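Local atomic coordinates of NAD-dependent aldehyde dehydrogenase (Burkholderia multivorans, PDB entry 5UJU), a protein that probably catalyses the NAD-dependent oxidation of aldehydes to carboxylic acids, with glutamate gamma-semialdehyde a possible substrate. Residues W304-A309 against T316-V321; Q349-P354 against G484-S489; A412-A415 against L421-Q424. One frame throughout, in Å; residues are numbered along the deposited sequence. Where two conformers were deposited one is given.

Contact 1 (W304-A309 against T316-V321); sequences WLERHA and TEKAGV
Glu306, on the helix of a beta-alpha-beta unit in the Rossmann-like half of the enzyme, reaches over to Thr316, near the end of the following strand, and Lys318, just beyond it. The unit runs from strand 290-296 through helix 299-308 to strand 313-317. Polar contacts carry most of the junction. A single carboxylate oxygen, Glu306 OE2, takes both partners: Thr316 OG1 donates to it over a short 2.5 Å on its anti lone pair, while Lys318 NZ forms a salt bridge with it at 2.6 Å on the syn side. Glu306 is brought there by a CG lying beside its backbone N (chi1 -61°) and an extended chain beyond. Lys318 approaches from the opposite direction, its chain kinked at chi3 (-74°). Two such donors would hold the carboxylate in rotation and probably help to keep it ionised.

Apolar contact is slighter. Glu306 CG lies 3.7 Å from Thr316 CG2, and Leu305 packs on Phe295 and Val314 of the two flanking strands.

Within the helix itself, His308 ND1 donates to Trp304 O at 2.9 Å, and the same nitrogen sits 3.4 Å above the Trp304 ring plane, offset toward its rim.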
# COMPACT_ATOMS: atom_id res chain seq x y z
N TRP A 304 -7.74 2.01 16.32
CA TRP A 304 -6.85 1.28 17.21
C TRP A 304 -5.97 0.32 16.42
O TRP A 304 -4.75 0.27 16.62
CB TRP A 304 -7.67 0.53 18.27
CG TRP A 304 -6.84 -0.10 19.35
CD1 TRP A 304 -6.52 0.43 20.56
CD2 TRP A 304 -6.22 -1.39 19.30
NE1 TRP A 304 -5.74 -0.44 21.27
CE2 TRP A 304 -5.53 -1.57 20.52
CE3 TRP A 304 -6.17 -2.41 18.35
CZ2 TRP A 304 -4.81 -2.72 20.81
CZ3 TRP A 304 -5.45 -3.57 18.64
CH2 TRP A 304 -4.78 -3.71 19.86
N LEU A 305 -6.57 -0.42 15.47
CA LEU A 305 -5.81 -1.40 14.68
C LEU A 305 -4.75 -0.72 13.81
O LEU A 305 -3.62 -1.21 13.70
CB LEU A 305 -6.77 -2.20 13.79
CG LEU A 305 -7.73 -3.12 14.52
CD1 LEU A 305 -8.85 -3.50 13.60
CD2 LEU A 305 -6.99 -4.38 14.96
N GLU A 306 -5.12 0.38 13.15
CA GLU A 306 -4.16 1.08 12.30
C GLU A 306 -2.94 1.53 13.10
O GLU A 306 -1.80 1.48 12.61
CB GLU A 306 -4.81 2.29 11.64
CG GLU A 306 -5.98 1.96 10.73
CD GLU A 306 -6.77 3.20 10.38
OE1 GLU A 306 -6.30 4.30 10.74
OE2 GLU A 306 -7.84 3.10 9.77
N ARG A 307 -3.16 1.95 14.34
CA ARG A 307 -2.08 2.51 15.14
C ARG A 307 -1.29 1.46 15.91
O ARG A 307 -0.08 1.64 16.11
CB ARG A 307 -2.66 3.54 16.11
CG ARG A 307 -3.24 4.74 15.41
CD ARG A 307 -4.03 5.63 16.34
NE ARG A 307 -4.60 6.77 15.63
CZ ARG A 307 -4.24 8.04 15.84
NH1 ARG A 307 -3.32 8.33 16.75
NH2 ARG A 307 -4.81 9.00 15.13
N HIS A 308 -1.93 0.37 16.32
CA HIS A 308 -1.28 -0.53 17.26
C HIS A 308 -0.82 -1.85 16.66
O HIS A 308 0.16 -2.41 17.14
CB HIS A 308 -2.20 -0.78 18.46
CG HIS A 308 -2.43 0.46 19.25
ND1 HIS A 308 -3.53 1.27 19.06
CD2 HIS A 308 -1.65 1.09 20.16
CE1 HIS A 308 -3.44 2.32 19.86
NE2 HIS A 308 -2.30 2.24 20.53
N ALA A 309 -1.48 -2.35 15.62
CA ALA A 309 -1.03 -3.57 14.94
C ALA A 309 0.03 -3.17 13.91
O ALA A 309 -0.15 -3.25 12.69
CB ALA A 309 -2.20 -4.28 14.29
N THR A 316 -9.16 -0.71 6.68
CA THR A 316 -10.28 -0.43 7.58
C THR A 316 -11.42 0.22 6.82
O THR A 316 -11.19 1.00 5.88
CB THR A 316 -9.88 0.48 8.75
OG1 THR A 316 -9.34 1.72 8.24
CG2 THR A 316 -8.85 -0.19 9.67
N GLU A 317 -12.64 -0.15 7.23
CA GLU A 317 -13.89 0.55 6.93
C GLU A 317 -14.47 1.00 8.26
O GLU A 317 -14.74 0.16 9.13
CB GLU A 317 -14.90 -0.35 6.22
CG GLU A 317 -14.45 -0.95 4.90
CD GLU A 317 -14.72 -0.01 3.75
OE1 GLU A 317 -15.58 0.88 3.91
OE2 GLU A 317 -14.08 -0.16 2.68
N LYS A 318 -14.67 2.30 8.42
CA LYS A 318 -15.09 2.89 9.69
C LYS A 318 -16.36 3.72 9.47
O LYS A 318 -17.00 3.63 8.43
CB LYS A 318 -13.93 3.69 10.30
CG LYS A 318 -12.65 2.84 10.53
CD LYS A 318 -11.38 3.69 10.72
CE LYS A 318 -10.89 4.32 9.43
NZ LYS A 318 -9.58 5.01 9.64
N ALA A 319 -16.70 4.54 10.45
CA ALA A 319 -17.92 5.33 10.36
C ALA A 319 -17.66 6.66 9.66
O ALA A 319 -16.55 7.19 9.69
CB ALA A 319 -18.49 5.60 11.75
N GLY A 320 -18.70 7.19 9.03
CA GLY A 320 -18.62 8.53 8.48
C GLY A 320 -19.99 9.16 8.49
O GLY A 320 -20.97 8.57 8.97
N VAL A 321 -20.06 10.38 7.96
CA VAL A 321 -21.28 11.19 7.92
C VAL A 321 -21.67 11.33 6.46
O VAL A 321 -21.03 12.08 5.70
CB VAL A 321 -21.08 12.56 8.58
CG1 VAL A 321 -22.36 13.41 8.44
CG2 VAL A 321 -20.69 12.38 10.04

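Contact 2 (Q349-P354 against G484-S489); sequences QMCTAP and GALTLS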
# COMPACT_ATOMS: atom_id res chain seq x y z
N GLN A 349 -29.57 1.21 7.93
CA GLN A 349 -28.46 0.44 8.47
C GLN A 349 -27.42 0.09 7.41
O GLN A 349 -26.64 -0.86 7.59
CB GLN A 349 -28.98 -0.84 9.16
CG GLN A 349 -29.88 -0.55 10.38
CD GLN A 349 -30.63 -1.77 10.89
OE1 GLN A 349 -30.43 -2.19 12.03
NE2 GLN A 349 -31.53 -2.32 10.07
N MET A 350 -27.38 0.84 6.31
CA MET A 350 -26.34 0.68 5.31
C MET A 350 -25.26 1.72 5.57
O MET A 350 -25.56 2.86 5.96
CB MET A 350 -26.91 0.84 3.91
CG MET A 350 -28.08 -0.06 3.68
SD MET A 350 -28.75 0.15 2.04
CE MET A 350 -27.45 -0.63 1.06
N CYS A 351 -24.00 1.33 5.38
CA CYS A 351 -22.91 2.27 5.60
C CYS A 351 -22.94 3.43 4.60
O CYS A 351 -22.29 4.45 4.83
CB CYS A 351 -21.56 1.54 5.52
SG CYS A 351 -21.30 0.66 3.98
N THR A 352 -23.70 3.30 3.51
CA THR A 352 -23.79 4.32 2.48
C THR A 352 -25.05 5.17 2.59
O THR A 352 -25.26 6.05 1.75
CB THR A 352 -23.78 3.65 1.11
OG1 THR A 352 -24.77 2.63 1.12
CG2 THR A 352 -22.41 3.02 0.82
N ALA A 353 -25.90 4.93 3.59
CA ALA A 353 -27.18 5.61 3.70
C ALA A 353 -26.99 7.06 4.13
O ALA A 353 -26.14 7.35 4.99
CB ALA A 353 -28.07 4.90 4.71
N PRO A 354 -27.79 7.99 3.60
CA PRO A 354 -27.62 9.40 3.98
C PRO A 354 -28.10 9.66 5.41
O PRO A 354 -29.08 9.08 5.88
CB PRO A 354 -28.50 10.15 2.97
CG PRO A 354 -29.57 9.15 2.59
CD PRO A 354 -28.88 7.79 2.63
N GLY A 484 -15.10 11.90 8.05
CA GLY A 484 -15.23 10.75 7.18
C GLY A 484 -16.58 10.72 6.48
O GLY A 484 -17.56 11.34 6.92
N ALA A 485 -16.62 10.02 5.35
CA ALA A 485 -17.87 9.86 4.62
C ALA A 485 -17.68 8.85 3.51
O ALA A 485 -16.62 8.82 2.87
CB ALA A 485 -18.36 11.19 4.02
N LEU A 486 -18.72 8.07 3.24
CA LEU A 486 -18.74 7.16 2.10
C LEU A 486 -19.49 7.71 0.90
O LEU A 486 -19.12 7.40 -0.23
CB LEU A 486 -19.36 5.82 2.50
CG LEU A 486 -18.53 4.91 3.40
CD1 LEU A 486 -19.24 3.58 3.55
CD2 LEU A 486 -17.09 4.71 2.86
N THR A 487 -20.55 8.51 1.10
CA THR A 487 -21.28 9.04 -0.04
C THR A 487 -21.64 10.50 0.20
O THR A 487 -21.83 10.94 1.34
CB THR A 487 -22.56 8.25 -0.35
OG1 THR A 487 -23.44 8.30 0.78
CG2 THR A 487 -22.24 6.76 -0.66
N LEU A 488 -21.73 11.23 -0.91
CA LEU A 488 -22.22 12.60 -0.95
C LEU A 488 -23.14 12.72 -2.15
O LEU A 488 -22.79 12.28 -3.25
CB LEU A 488 -21.06 13.60 -1.06
CG LEU A 488 -21.46 15.07 -1.30
CD1 LEU A 488 -22.19 15.66 -0.08
CD2 LEU A 488 -20.22 15.87 -1.68
N SER A 489 -24.32 13.32 -1.94
CA SER A 489 -25.36 13.40 -2.96
C SER A 489 -25.78 14.86 -3.11
O SER A 489 -25.98 15.56 -2.11
CB SER A 489 -26.56 12.53 -2.56
OG SER A 489 -27.58 12.51 -3.55
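Thr352 and Leu486 bring the two backbones nearest, with their CA atoms 5.8 Å apart. The 349-354 segment is a loop bent by a type I beta turn from Met350 to Ala353, which Ala353 N closes on Met350 O at 3.2 Å. Facing it, the chain leaves helix 469-483 at Gly484, whose phi is positive (90°), and passes through Leu486 into strand 487-491. Asn322 clamps the two backbones together: its ND2 donates to the carbonyls of Cys351 and Ala353, and its OD1 accepts from the amides of Leu486 and Thr487.

Leu486 points its CB at the turn, and its CD1 methyl does the touching, 3.6 Å from Cys351 SG and 3.4 Å from Cys351 O. The thiol reaches that methyl because SG sits between the backbone N and the carbonyl carbon (chi1 56°). One residue on, the Thr352 and Thr487 side chains cross at a slant, Thr352 CB 3.9 Å from Thr487 CG2. Thr487 OG1 lies 3.1 Å from Thr352 O, one of the acceptors its hydroxyl could use, while Thr352 OG1 is bonded to Asn523 O.

Gly348 to Cys351 match the Gly-Gln-x-Cys signature of aldehyde dehydrogenases, in which the cysteine is the nucleophile; the turn is consistent with that catalytic loop, with Leu486 beside the thiol.

Contact 3 (A412-A415 against L421-Q424); sequences AARA and LDSQ
Arg414 reaches Asp422 and Ser423 with its CG turned beside the backbone N (chi1 -82°) and the chain extended from CG to NE, while Asp422 swings its carboxylate in with CG opposite its own N. The pair spans a helix-turn-strand segment at the margin of the second beta-sheet, from the last part of helix 404-414 to the loop that follows strand 418-421, an outermost strand of that sheet within the chain.

Arg414 NE makes the main bond, a nearly straight salt-bridge contact (169°) to Asp422 OD1 at 2.7 Å, met in the guanidinium plane and on the syn lone pair. The carboxylate nevertheless stands almost perpendicular to the guanidinium, the planes 87° apart, so the grip is through one oxygen, with NH2 adding a weak bond to OD1 at 3.4 Å. Asp422 OD1 also receives a weak bond from Ser423 N.

On this same edge NH2 donates to Ser423 O at 2.7 Å through a weak, bent bond. Asp411 engages NH1, dividing the arginine between two acids. Ser423 OG bonds Thr438 O, and a water on the NH1 side accepts from Arg414 NH2 at 2.9 Å while donating to Ser423 OG at 2.7 Å.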
# COMPACT_ATOMS: atom_id res chain seq x y z
N ALA A 412 -32.94 8.25 21.78
CA ALA A 412 -32.04 9.36 22.09
C ALA A 412 -32.18 10.47 21.05
O ALA A 412 -32.22 11.66 21.40
CB ALA A 412 -30.60 8.88 22.18
N ALA A 413 -32.27 10.10 19.77
CA ALA A 413 -32.36 11.10 18.71
C ALA A 413 -33.66 11.90 18.78
O ALA A 413 -33.68 13.06 18.35
CB ALA A 413 -32.22 10.42 17.34
N ARG A 414 -34.74 11.32 19.32
CA ARG A 414 -36.01 12.04 19.41
C ARG A 414 -35.87 13.36 20.15
O ARG A 414 -36.54 14.34 19.82
CB ARG A 414 -37.07 11.18 20.08
CG ARG A 414 -37.74 10.18 19.18
CD ARG A 414 -38.92 9.52 19.90
NE ARG A 414 -39.58 8.55 19.03
CZ ARG A 414 -39.46 7.23 19.16
NH1 ARG A 414 -38.72 6.73 20.14
NH2 ARG A 414 -40.09 6.41 18.32
N ALA A 415 -35.01 13.41 21.16
CA ALA A 415 -34.89 14.61 21.98
C ALA A 415 -34.06 15.70 21.32
O ALA A 415 -33.97 16.80 21.88
CB ALA A 415 -34.27 14.25 23.34
N LEU A 421 -40.96 13.42 11.39
CA LEU A 421 -41.67 12.16 11.23
C LEU A 421 -41.19 11.26 12.35
O LEU A 421 -39.98 11.00 12.45
CB LEU A 421 -41.41 11.53 9.86
CG LEU A 421 -41.86 10.07 9.71
CD1 LEU A 421 -43.36 9.97 9.88
CD2 LEU A 421 -41.46 9.55 8.35
N ASP A 422 -42.10 10.82 13.20
CA ASP A 422 -41.71 9.99 14.32
C ASP A 422 -41.54 8.56 13.86
O ASP A 422 -42.22 8.10 12.94
CB ASP A 422 -42.73 10.08 15.47
CG ASP A 422 -42.16 9.55 16.78
OD1 ASP A 422 -40.93 9.34 16.85
OD2 ASP A 422 -42.92 9.38 17.76
N SER A 423 -40.61 7.86 14.51
CA SER A 423 -40.39 6.44 14.31
C SER A 423 -41.45 5.63 15.04
O SER A 423 -41.70 5.87 16.23
CB SER A 423 -38.99 6.07 14.81
OG SER A 423 -38.81 4.68 14.82
N GLN A 424 -42.03 4.64 14.36
CA GLN A 424 -43.06 3.79 14.93
C GLN A 424 -42.59 2.34 14.97
O GLN A 424 -41.69 1.94 14.23
CB GLN A 424 -44.36 3.86 14.12
CG GLN A 424 -44.84 5.26 13.78
CD GLN A 424 -45.19 6.07 15.00
OE1 GLN A 424 -45.21 5.56 16.12
NE2 GLN A 424 -45.47 7.36 14.79
O HOH W 1 -39.13 3.80 17.38

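How the contacts relate
From the N terminus, contact 1 comes first and closes a six-residue loop, joining helix 299-308 to the end of strand 313-317. The chain continues directly from its second segment into strand 323-326 of the other sheet. Contact 2 opens later, at 349-354, and is completed only at 484-489, 130 residues on; contact 3, a short local closure at the far margin of that sheet, is nested within this long loop. Contacts 1 and 2 meet where Val321 N lies 2.9 Å from Gly484 O, probably a hydrogen bond, so the chain leaving the Rossmann-like part is tied to the 484-489 side of contact 2. Contact 3 stands apart, its nearest atoms about 11 Å from contact 2.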